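Phosphate-binding protein PstS (Borrelia burgdorferi, PDB 4N13) binds inorganic phosphate with micromolar affinity as the solute-binding lipoprotein of an ABC transporter complex that imports phosphate. Local coordinates at residues A126-Y140 with E175-I187. Residues are numbered along the deposited sequence; the frame is centred on the assembly and turned at random.
Sequences AKINFINRDSSSGSY and EKTSLTPHSIGYI. With SO4 (sulfate ion), chain B; EDO (1,2-ethanediol), chain F.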
ATOM      1  N   ALA A 126      17.887  20.150 -14.904  1.00 15.00           N
ATOM      2  CA  ALA A 126      16.881  20.793 -14.074  1.00 14.68           C
ATOM      3  C   ALA A 126      16.916  20.171 -12.697  1.00 13.75           C
ATOM      4  O   ALA A 126      16.868  18.958 -12.562  1.00 12.75           O
ATOM      5  CB  ALA A 126      15.505  20.631 -14.683  1.00 15.96           C
ATOM      6  N   LYS A 127      17.016  21.010 -11.675  1.00 13.09           N
ATOM      7  CA  LYS A 127      16.980  20.550 -10.302  1.00 13.38           C
ATOM      8  C   LYS A 127      15.632  19.867 -10.061  1.00 11.36           C
ATOM      9  O   LYS A 127      14.597  20.295 -10.574  1.00 12.16           O
ATOM     10  CB  LYS A 127      17.160  21.739  -9.363  1.00 17.16           C
ATOM     11  CG  LYS A 127      17.135  21.417  -7.888  1.00 22.05           C
ATOM     12  CD  LYS A 127      18.498  20.932  -7.411  1.00 26.99           C
ATOM     13  CE  LYS A 127      18.512  20.679  -5.915  1.00 27.57           C
ATOM     14  NZ  LYS A 127      19.834  20.219  -5.459  1.00 27.09           N
ATOM     15  N   ILE A 128      15.648  18.774  -9.307  1.00  8.57           N
ATOM     16  CA  ILE A 128      14.425  18.051  -8.968  1.00  7.70           C
ATOM     17  C   ILE A 128      13.771  18.712  -7.758  1.00  7.49           C
ATOM     18  O   ILE A 128      14.396  18.850  -6.702  1.00  8.70           O
ATOM     19  CB  ILE A 128      14.733  16.585  -8.616  1.00  8.19           C
ATOM     20  CG1 ILE A 128      15.395  15.888  -9.805  1.00  9.26           C
ATOM     21  CG2 ILE A 128      13.462  15.860  -8.180  1.00  9.27           C
ATOM     22  CD1 ILE A 128      15.759  14.433  -9.564  1.00  9.91           C
ATOM     23  N   ASN A 129      12.502  19.073  -7.903  1.00  6.69           N
ATOM     24  CA  ASN A 129      11.688  19.503  -6.784  1.00  6.74           C
ATOM     25  C   ASN A 129      10.877  18.314  -6.283  1.00  6.42           C
ATOM     26  O   ASN A 129       9.876  17.915  -6.880  1.00  8.60           O
ATOM     27  CB  ASN A 129      10.782  20.653  -7.204  1.00  7.13           C
ATOM     28  CG  ASN A 129      11.523  21.938  -7.312  1.00  8.00           C
ATOM     29  OD1 ASN A 129      12.262  22.309  -6.398  1.00  9.78           O
ATOM     30  ND2 ASN A 129      11.351  22.639  -8.427  1.00  7.94           N
ATOM     31  N   PHE A 130      11.353  17.722  -5.203  1.00  7.54           N
ATOM     32  CA  PHE A 130      10.715  16.566  -4.596  1.00  7.00           C
ATOM     33  C   PHE A 130       9.616  17.021  -3.653  1.00  7.42           C
ATOM     34  O   PHE A 130       9.871  17.781  -2.708  1.00  8.67           O
ATOM     35  CB  PHE A 130      11.770  15.761  -3.838  1.00  8.59           C
ATOM     36  CG  PHE A 130      11.210  14.703  -2.941  1.00  9.28           C
ATOM     37  CD1 PHE A 130      10.209  13.849  -3.389  1.00  8.38           C
ATOM     38  CD2 PHE A 130      11.719  14.533  -1.658  1.00  9.29           C
ATOM     39  CE1 PHE A 130       9.703  12.861  -2.547  1.00  9.56           C
ATOM     40  CE2 PHE A 130      11.229  13.527  -0.826  1.00  9.70           C
ATOM     41  CZ  PHE A 130      10.224  12.695  -1.272  1.00  9.97           C
ATOM     42  N   ILE A 131       8.397  16.535  -3.896  1.00  6.30           N
ATOM     43  CA  ILE A 131       7.228  16.826  -3.071  1.00  6.61           C
ATOM     44  C   ILE A 131       6.991  15.589  -2.218  1.00  6.53           C
ATOM     45  O   ILE A 131       6.753  14.502  -2.743  1.00  7.66           O
ATOM     46  CB  ILE A 131       6.011  17.103  -3.944  1.00  6.77           C
ATOM     47  CG1 ILE A 131       6.284  18.332  -4.837  1.00  8.67           C
ATOM     48  CG2 ILE A 131       4.777  17.311  -3.091  1.00  7.56           C
ATOM     49  CD1 ILE A 131       5.342  18.435  -6.037  1.00  8.34           C
ATOM     50  N   ASN A 132       7.137  15.741  -0.907  1.00  7.88           N
ATOM     51  CA  ASN A 132       6.985  14.644   0.031  1.00  7.09           C
ATOM     52  C   ASN A 132       5.696  14.785   0.818  1.00  7.81           C
ATOM     53  O   ASN A 132       5.099  15.852   0.870  1.00  8.71           O
ATOM     54  CB  ASN A 132       8.176  14.607   0.990  1.00  7.71           C
ATOM     55  CG  ASN A 132       8.434  13.220   1.570  1.00  8.12           C
ATOM     56  OD1 ASN A 132       7.780  12.252   1.229  1.00  8.72           O
ATOM     57  ND2 ASN A 132       9.406  13.132   2.469  1.00  9.87           N
ATOM     58  N   ARG A 133       5.250  13.684   1.396  1.00  8.24           N
ATOM     59  CA  ARG A 133       4.155  13.698   2.347  1.00  7.89           C
ATOM     60  C   ARG A 133       4.652  13.922   3.772  1.00  9.68           C
ATOM     61  O   ARG A 133       5.819  13.732   4.079  1.00 10.81           O
ATOM     62  CB  ARG A 133       3.346  12.390   2.263  1.00  8.27           C
ATOM     63  CG  ARG A 133       2.520  12.283   1.014  1.00  9.33           C
ATOM     64  CD  ARG A 133       1.417  13.351   0.928  1.00  9.85           C
ATOM     65  NE  ARG A 133       0.633  13.400   2.151  1.00  9.20           N
ATOM     66  CZ  ARG A 133      -0.340  12.554   2.473  1.00  9.79           C
ATOM     67  NH1 ARG A 133      -0.715  11.598   1.648  1.00 10.34           N
ATOM     68  NH2 ARG A 133      -0.947  12.657   3.635  1.00 11.01           N
ATOM     69  N   ASP A 134       3.728  14.331   4.629  1.00 10.99           N
ATOM     70  CA  ASP A 134       3.999  14.509   6.046  1.00 11.69           C
ATOM     71  C   ASP A 134       4.341  13.163   6.693  1.00 11.53           C
ATOM     72  O   ASP A 134       3.798  12.117   6.323  1.00 10.61           O
ATOM     73  CB  ASP A 134       2.781  15.150   6.710  1.00 13.38           C
ATOM     74  CG  ASP A 134       1.533  14.321   6.558  1.00 14.04           C
ATOM     75  OD1 ASP A 134       1.036  14.156   5.418  1.00 12.89           O
ATOM     76  OD2 ASP A 134       1.045  13.834   7.604  1.00 19.27           O
ATOM     77  N   SER A 135       5.249  13.193   7.658  0.72 12.70           N
ATOM     78  CA  SER A 135       5.826  11.970   8.190  0.72 14.43           C
ATOM     79  C   SER A 135       4.848  11.151   9.016  0.72 15.41           C
ATOM     80  O   SER A 135       5.100   9.985   9.284  0.72 16.88           O
ATOM     81  CB  SER A 135       7.065  12.297   9.015  0.72 16.04           C
ATOM     82  OG  SER A 135       6.720  13.135  10.094  0.72 18.75           O
ATOM     83  N   SER A 136       3.731  11.752   9.408  0.72 14.24           N
ATOM     84  CA  SER A 136       2.689  11.026  10.129  0.72 16.98           C
ATOM     85  C   SER A 136       1.786  10.186   9.217  0.72 15.08           C
ATOM     86  O   SER A 136       1.028   9.348   9.699  0.72 16.87           O
ATOM     87  CB  SER A 136       1.817  12.011  10.913  0.72 20.27           C
ATOM     88  OG  SER A 136       2.567  12.692  11.906  0.72 23.63           O
ATOM     89  N   SER A 137       1.855  10.408   7.908  0.72 12.01           N
ATOM     90  CA  SER A 137       0.908   9.781   6.988  0.72 10.35           C
ATOM     91  C   SER A 137       1.236   8.336   6.663  0.72 10.36           C
ATOM     92  O   SER A 137       2.396   7.915   6.718  0.72 10.84           O
ATOM     93  CB  SER A 137       0.825  10.571   5.679  0.72 10.17           C
ATOM     94  OG  SER A 137       2.006  10.436   4.900  0.72 10.44           O
ATOM     95  N   GLY A 138       0.211   7.583   6.285  1.00 12.77           N
ATOM     96  CA  GLY A 138       0.396   6.209   5.855  1.00 12.38           C
ATOM     97  C   GLY A 138       1.219   6.149   4.585  1.00 11.20           C
ATOM     98  O   GLY A 138       2.040   5.250   4.396  1.00 12.78           O
ATOM     99  N   SER A 139       1.010   7.109   3.694  1.00 10.75           N
ATOM    100  CA  SER A 139       1.716   7.111   2.419  1.00  9.78           C
ATOM    101  C   SER A 139       3.223   7.251   2.623  1.00  8.32           C
ATOM    102  O   SER A 139       4.012   6.562   1.993  1.00  8.85           O
ATOM    103  CB  SER A 139       1.157   8.208   1.507  1.00 11.75           C
ATOM    104  OG  SER A 139      -0.191   7.908   1.167  1.00 15.74           O
ATOM    105  N   TYR A 140       3.624   8.163   3.495  0.51  7.18           N
ATOM    106  CA  TYR A 140       5.040   8.316   3.828  0.51  7.74           C
ATOM    107  C   TYR A 140       5.602   7.000   4.363  0.51  7.87           C
ATOM    108  O   TYR A 140       6.661   6.555   3.960  0.51  7.03           O
ATOM    109  CB  TYR A 140       5.185   9.451   4.832  0.51  7.69           C
ATOM    110  CG  TYR A 140       6.521   9.668   5.502  0.51  8.67           C
ATOM    111  CD1 TYR A 140       7.264  10.807   5.244  0.51  8.08           C
ATOM    112  CD2 TYR A 140       6.994   8.789   6.457  0.51 10.20           C
ATOM    113  CE1 TYR A 140       8.455  11.059   5.905  0.51  8.98           C
ATOM    114  CE2 TYR A 140       8.182   9.023   7.106  0.51 11.41           C
ATOM    115  CZ  TYR A 140       8.909  10.156   6.820  0.51 10.71           C
ATOM    116  OH  TYR A 140      10.093  10.410   7.472  0.51 11.38           O
ATOM    117  N   GLU A 175      -1.971  19.024  -6.630  1.00  6.55           N
ATOM    118  CA  GLU A 175      -1.966  20.462  -6.847  1.00  7.76           C
ATOM    119  C   GLU A 175      -0.558  21.037  -6.838  1.00  6.70           C
ATOM    120  O   GLU A 175      -0.181  21.833  -7.695  1.00  7.14           O
ATOM    121  CB  GLU A 175      -2.830  21.184  -5.817  1.00 10.80           C
ATOM    122  CG  GLU A 175      -2.999  22.662  -6.164  1.00 16.42           C
ATOM    123  CD  GLU A 175      -4.024  23.361  -5.300  1.00 21.95           C
ATOM    124  OE1 GLU A 175      -5.226  23.215  -5.593  1.00 25.66           O
ATOM    125  OE2 GLU A 175      -3.632  24.041  -4.331  1.00 24.67           O
ATOM    126  N   LYS A 176       0.248  20.609  -5.882  1.00  6.67           N
ATOM    127  CA  LYS A 176       1.605  21.108  -5.765  1.00  6.25           C
ATOM    128  C   LYS A 176       2.441  20.718  -6.996  1.00  6.15           C
ATOM    129  O   LYS A 176       3.220  21.510  -7.501  1.00  7.16           O
ATOM    130  CB  LYS A 176       2.259  20.594  -4.470  1.00  6.84           C
ATOM    131  CG  LYS A 176       3.638  21.181  -4.187  1.00  7.07           C
ATOM    132  CD  LYS A 176       3.624  22.660  -3.834  1.00  6.57           C
ATOM    133  CE  LYS A 176       2.982  22.943  -2.492  1.00  7.57           C
ATOM    134  NZ  LYS A 176       2.974  24.404  -2.198  1.00  9.53           N
ATOM    135  N   THR A 177       2.277  19.490  -7.479  1.00  6.25           N
ATOM    136  CA  THR A 177       3.021  19.024  -8.641  1.00  6.64           C
ATOM    137  C   THR A 177       2.630  19.883  -9.857  1.00  6.96           C
ATOM    138  O   THR A 177       3.489  20.281 -10.657  1.00  8.85           O
ATOM    139  CB  THR A 177       2.739  17.534  -8.904  1.00  7.61           C
ATOM    140  OG1 THR A 177       3.190  16.766  -7.786  1.00  8.72           O
ATOM    141  CG2 THR A 177       3.472  17.052 -10.129  1.00  7.71           C
ATOM    142  N   SER A 178       1.349  20.207  -9.969  1.00  6.22           N
ATOM    143  CA  SER A 178       0.857  21.016 -11.079  1.00  8.61           C
ATOM    144  C   SER A 178       1.427  22.429 -11.066  1.00  8.51           C
ATOM    145  O   SER A 178       1.540  23.050 -12.110  1.00 12.36           O
ATOM    146  CB  SER A 178      -0.672  21.033 -11.085  1.00  9.70           C
ATOM    147  OG  SER A 178      -1.239  21.935 -10.151  1.00 12.18           O
ATOM    148  N   LEU A 179       1.820  22.916  -9.887  1.00  7.18           N
ATOM    149  CA  LEU A 179       2.316  24.276  -9.725  1.00  7.15           C
ATOM    150  C   LEU A 179       3.820  24.374  -9.614  1.00  7.08           C
ATOM    151  O   LEU A 179       4.346  25.474  -9.697  1.00  9.38           O
ATOM    152  CB  LEU A 179       1.702  24.908  -8.471  1.00  8.94           C
ATOM    153  CG  LEU A 179       0.221  25.281  -8.557  1.00 10.74           C
ATOM    154  CD1 LEU A 179      -0.279  25.754  -7.210  1.00 12.72           C
ATOM    155  CD2 LEU A 179       0.002  26.346  -9.645  1.00 12.84           C
ATOM    156  N   THR A 180       4.524  23.252  -9.438  1.00  7.13           N
ATOM    157  CA  THR A 180       5.946  23.286  -9.126  1.00  6.65           C
ATOM    158  C   THR A 180       6.734  22.710 -10.296  1.00  6.70           C
ATOM    159  O   THR A 180       6.519  21.565 -10.681  1.00  7.50           O
ATOM    160  CB  THR A 180       6.228  22.461  -7.858  1.00  6.88           C
ATOM    161  OG1 THR A 180       5.428  22.939  -6.766  1.00  7.49           O
ATOM    162  CG2 THR A 180       7.652  22.555  -7.466  1.00  7.82           C
ATOM    163  N   PRO A 181       7.646  23.494 -10.869  1.00  7.59           N
ATOM    164  CA  PRO A 181       8.337  22.967 -12.046  1.00  9.02           C
ATOM    165  C   PRO A 181       9.257  21.796 -11.693  1.00  7.91           C
ATOM    166  O   PRO A 181       9.770  21.686 -10.582  1.00  8.72           O
ATOM    167  CB  PRO A 181       9.135  24.169 -12.572  1.00 12.73           C
ATOM    168  CG  PRO A 181       9.210  25.113 -11.448  1.00 10.68           C
ATOM    169  CD  PRO A 181       8.072  24.854 -10.516  1.00  9.10           C
ATOM    170  N   HIS A 182       9.465  20.917 -12.666  1.00  8.03           N
ATOM    171  CA  HIS A 182      10.400  19.803 -12.561  1.00  8.68           C
ATOM    172  C   HIS A 182      10.226  19.000 -11.291  1.00  8.30           C
ATOM    173  O   HIS A 182      11.204  18.610 -10.656  1.00  8.64           O
ATOM    174  CB  HIS A 182      11.821  20.329 -12.695  1.00 12.96           C
ATOM    175  CG  HIS A 182      12.046  21.077 -13.972  1.00 16.86           C
ATOM    176  ND1 HIS A 182      12.330  22.423 -14.013  1.00 19.51           N
ATOM    177  CD2 HIS A 182      12.014  20.659 -15.261  1.00 21.60           C
ATOM    178  CE1 HIS A 182      12.469  22.806 -15.270  1.00 19.84           C
ATOM    179  NE2 HIS A 182      12.284  21.754 -16.049  1.00 22.22           N
ATOM    180  N   SER A 183       8.973  18.708 -10.949  1.00  6.67           N
ATOM    181  CA  SER A 183       8.624  18.131  -9.671  1.00  6.02           C
ATOM    182  C   SER A 183       8.176  16.685  -9.791  1.00  5.41           C
ATOM    183  O   SER A 183       7.788  16.210 -10.855  1.00  6.56           O
ATOM    184  CB  SER A 183       7.551  18.977  -8.990  1.00  6.61           C
ATOM    185  OG  SER A 183       6.373  18.956  -9.727  1.00  7.95           O
ATOM    186  N   ILE A 184       8.262  15.993  -8.662  1.00  5.78           N
ATOM    187  CA  ILE A 184       7.858  14.602  -8.533  1.00  5.09           C
ATOM    188  C   ILE A 184       7.264  14.412  -7.135  1.00  5.84           C
ATOM    189  O   ILE A 184       7.818  14.896  -6.140  1.00  6.36           O
ATOM    190  CB  ILE A 184       9.036  13.609  -8.793  1.00  6.67           C
ATOM    191  CG1 ILE A 184       8.562  12.159  -8.640  1.00  6.89           C
ATOM    192  CG2 ILE A 184      10.251  13.898  -7.896  1.00  7.19           C
ATOM    193  CD1 ILE A 184       9.590  11.152  -9.108  1.00  7.85           C
ATOM    194  N   GLY A 185       6.157  13.681  -7.068  1.00  5.55           N
ATOM    195  CA  GLY A 185       5.514  13.315  -5.819  1.00  5.81           C
ATOM    196  C   GLY A 185       4.891  11.939  -5.914  1.00  5.17           C
ATOM    197  O   GLY A 185       4.931  11.310  -6.978  1.00  6.26           O
ATOM    198  N   TYR A 186       4.288  11.482  -4.823  1.00  5.91           N
ATOM    199  CA  TYR A 186       3.616  10.189  -4.816  1.00  6.22           C
ATOM    200  C   TYR A 186       2.236  10.279  -4.219  1.00  6.64           C
ATOM    201  O   TYR A 186       1.991  11.041  -3.290  1.00  6.48           O
ATOM    202  CB  TYR A 186       4.417   9.117  -4.083  1.00  6.70           C
ATOM    203  CG  TYR A 186       4.868   9.444  -2.672  1.00  6.72           C
ATOM    204  CD1 TYR A 186       4.037   9.199  -1.582  1.00  7.52           C
ATOM    205  CD2 TYR A 186       6.117   9.978  -2.427  1.00  6.50           C
ATOM    206  CE1 TYR A 186       4.444   9.481  -0.306  1.00  7.65           C
ATOM    207  CE2 TYR A 186       6.526  10.264  -1.134  1.00  6.88           C
ATOM    208  CZ  TYR A 186       5.676  10.011  -0.073  1.00  7.78           C
ATOM    209  OH  TYR A 186       6.048  10.241   1.233  1.00  8.48           O
ATOM    210  N   ILE A 187       1.325   9.507  -4.799  1.00  5.72           N
ATOM    211  CA  ILE A 187      -0.082   9.477  -4.417  1.00  5.66           C
ATOM    212  C   ILE A 187      -0.617   8.053  -4.453  1.00  5.58           C
ATOM    213  O   ILE A 187      -0.058   7.193  -5.116  1.00  6.23           O
ATOM    214  CB  ILE A 187      -0.960  10.387  -5.339  1.00  7.04           C
ATOM    215  CG1 ILE A 187      -0.878   9.916  -6.791  1.00  7.44           C
ATOM    216  CG2 ILE A 187      -0.578  11.845  -5.185  1.00  7.49           C
ATOM    217  CD1 ILE A 187      -1.696  10.752  -7.779  1.00  9.29           C
TER
HETATM  218  S   SO4 B 301      -2.667   9.122   3.635  0.80 17.70           S
HETATM  219  O1  SO4 B 301      -2.327   9.386   2.240  0.80 27.60           O
HETATM  220  O2  SO4 B 301      -4.004   8.552   3.623  0.80 18.86           O
HETATM  221  O3  SO4 B 301      -1.713   8.159   4.144  0.80 26.40           O
HETATM  222  O4  SO4 B 301      -2.615  10.391   4.327  0.80 20.50           O
HETATM  223  C1  EDO F 305      11.362  15.254   5.025  1.00 22.01           C
HETATM  224  O1  EDO F 305      10.627  14.022   5.041  1.00 21.58           O
HETATM  225  C2  EDO F 305      11.006  16.118   3.816  1.00 20.34           C
HETATM  226  O2  EDO F 305      11.241  15.418   2.589  1.00 16.76           O
HETATM  227  O   HOH W   1       4.525  13.001  -2.347  1.00  7.53           O
HETATM  228  O   HOH W   2       0.305  10.794  -0.978  1.00 11.03           O
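Tyr-186 brings CE1 against Arg-133 CG at 3.6 Å, with the side chain of Ser-139 at the ring edge. Its CG sits between the backbone N and the carbonyl carbon (chi1 53°), which swings the hydroxyl across to Asn-132, where OH donates to OD1 at 2.7 Å, nearly along the C=O axis. The amide and ring planes stand 69° apart. Upstream, Ile-131 N to Ile-184 O (2.8 Å), Asn-129 N to His-182 O and Ile-184 N to Asn-129 O pair strands 129-133 and 183-187 in parallel. Past the Ile-131 N to Ile-184 O bond the strands part, Ile-131 O lying 4.4 Å from Tyr-186 N, and a water over the centre of the Tyr-186 ring bridges the two. The strands are neighbours in one lobe of the periplasmic binding protein fold, and the first leads into the phosphate site inferred by similarity at Ser-137, Gly-138 and Ser-139. There a sulfate, probably from the crystallisation liquor, accepts from Arg-133 NH1 and NH2 and from Ser-139 N and OG, consistent with its occupying the place of phosphate. A second water links Arg-133 NH1 to Tyr-186 O. At the far end, Asn-129 ND2 reaches Pro-181 O at 2.8 Å, almost straight (174°), and Ala-126 CB rests over the His-182 ring, 3.5 Å from its centroid. Ile-131 CD1 packs 3.7 Å from Lys-176 CG, joining the strand to helix 170-179.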